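Local coordinates for protein putative integrase (PDB 5U96) that probably binds DNA and exchanges its strands as a site-specific serine integrase, of which this chain is the coiled-coil domain, involved in recombination directionality, at residues A[4-8]-A[42-46]. Residues are numbered along the deposited sequence; the frame is centred on the assembly and turned at random.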
# COMPACT_ATOMS: atom_id res chain seq x y z
N ASN A 4 10.81 10.02 19.11
CA ASN A 4 10.61 11.33 18.51
C ASN A 4 10.77 11.30 16.99
O ASN A 4 10.10 12.05 16.27
CB ASN A 4 11.58 12.35 19.11
CG ASN A 4 11.60 12.33 20.62
OD1 ASN A 4 12.60 11.98 21.24
ND2 ASN A 4 10.48 12.70 21.24
N GLU A 5 11.65 10.43 16.51
CA GLU A 5 12.05 10.43 15.10
C GLU A 5 11.29 9.38 14.28
O GLU A 5 11.81 8.88 13.29
CB GLU A 5 13.56 10.18 14.99
CG GLU A 5 14.43 11.13 15.81
CD GLU A 5 14.41 10.82 17.30
OE1 GLU A 5 13.78 9.82 17.71
OE2 GLU A 5 15.02 11.59 18.08
N LYS A 6 10.07 9.08 14.69
CA LYS A 6 9.25 8.10 13.98
C LYS A 6 8.33 8.77 12.97
O LYS A 6 7.88 8.13 12.02
CB LYS A 6 8.42 7.28 14.97
CG LYS A 6 9.27 6.45 15.92
CD LYS A 6 8.61 5.14 16.31
CE LYS A 6 9.65 4.12 16.76
NZ LYS A 6 9.15 3.25 17.85
N LEU A 7 8.07 10.06 13.16
CA LEU A 7 7.17 10.79 12.28
C LEU A 7 7.81 11.05 10.92
O LEU A 7 7.13 11.04 9.90
CB LEU A 7 6.75 12.11 12.93
CG LEU A 7 5.82 11.97 14.14
CD1 LEU A 7 6.36 12.74 15.33
CD2 LEU A 7 4.41 12.44 13.79
N LYS A 8 9.12 11.29 10.92
CA LYS A 8 9.83 11.53 9.67
C LYS A 8 9.81 10.30 8.78
O LYS A 8 9.79 10.40 7.55
CB LYS A 8 11.28 11.95 9.94
CG LYS A 8 11.43 13.35 10.52
CD LYS A 8 12.89 13.71 10.73
CE LYS A 8 13.05 14.96 11.59
NZ LYS A 8 12.49 14.76 12.96
N ILE A 42 0.52 8.91 12.50
CA ILE A 42 1.05 10.26 12.69
C ILE A 42 0.32 10.95 13.83
O ILE A 42 0.89 11.76 14.56
CB ILE A 42 0.92 11.11 11.41
CG1 ILE A 42 1.77 10.52 10.28
CG2 ILE A 42 1.32 12.56 11.68
CD1 ILE A 42 1.54 11.16 8.93
N ASN A 43 -0.96 10.62 13.98
CA ASN A 43 -1.81 11.25 14.98
C ASN A 43 -1.40 10.87 16.41
O ASN A 43 -1.36 11.72 17.29
CB ASN A 43 -3.27 10.88 14.75
CG ASN A 43 -4.24 11.82 15.44
OD1 ASN A 43 -3.88 12.93 15.82
ND2 ASN A 43 -5.48 11.37 15.61
N TYR A 44 -1.11 9.59 16.62
CA TYR A 44 -0.72 9.11 17.94
C TYR A 44 0.63 9.67 18.35
O TYR A 44 0.83 10.04 19.51
CB TYR A 44 -0.69 7.58 17.96
CG TYR A 44 -0.47 7.01 19.35
CD1 TYR A 44 -1.48 7.05 20.31
CD2 TYR A 44 0.75 6.44 19.71
CE1 TYR A 44 -1.29 6.54 21.58
CE2 TYR A 44 0.95 5.92 20.98
CZ TYR A 44 -0.07 5.98 21.91
OH TYR A 44 0.12 5.47 23.18
N TYR A 45 1.56 9.73 17.40
CA TYR A 45 2.89 10.29 17.66
C TYR A 45 2.78 11.74 18.10
O TYR A 45 3.56 12.21 18.93
CB TYR A 45 3.78 10.18 16.41
CG TYR A 45 4.25 8.77 16.08
CD1 TYR A 45 4.37 7.80 17.06
CD2 TYR A 45 4.58 8.43 14.77
CE1 TYR A 45 4.80 6.52 16.75
CE2 TYR A 45 5.01 7.16 14.45
CZ TYR A 45 5.12 6.21 15.45
OH TYR A 45 5.55 4.94 15.14
N GLU A 46 1.79 12.45 17.56
CA GLU A 46 1.51 13.81 17.98
C GLU A 46 0.84 13.82 19.34
O GLU A 46 1.15 14.64 20.20
CB GLU A 46 0.60 14.51 16.95
CG GLU A 46 1.32 14.97 15.70
CD GLU A 46 0.38 15.17 14.52
OE1 GLU A 46 -0.85 15.12 14.72
OE2 GLU A 46 0.88 15.37 13.39
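Lys6 and Tyr45 meet through a CH-pi contact. CB of Lys6 lies 3.8 Å from the centroid of the Tyr45 ring and 29° off its normal, so it sits over the face, displaced toward the phenol end: its nearest ring atoms are CE2 and CZ, and CD of Lys6 reaches to 3.3 Å from OH of Tyr45. The lysine chain lies roughly perpendicular to the tyrosine side chain. The bend at chi2 (-147°) brings CD of Lys6 alongside the hydroxyl; beyond it the chain turns off, and the amino group ends farther from segment 42-46.

The apolar part is carried by Leu7. Leu7 and Tyr45 lie alongside each other, pointing opposite ways. CD2 of Leu7 packs against CB of Tyr45 at 3.5 Å and against CG2 of Ile42 at 3.7 Å, while CG of Leu7 meets the ring obliquely, 3.8 Å from CD2 of Tyr45. The same methyl, CD2 of Leu7, lies 3.7 Å from the Ile42 carbonyl O, which accepts the helical bond from Glu46 N (3.2 Å).

No hydrogen bond joins the two segments. Ile42 and Tyr45 also touch Glu10, and Ile42 touches His11, extending the packing along helix 7-23. The arrangement is that of an antiparallel helical hairpin, met here near the chain termini, remote from the turn between helices 7-23 and 28-50, within the integrase coiled-coil domain.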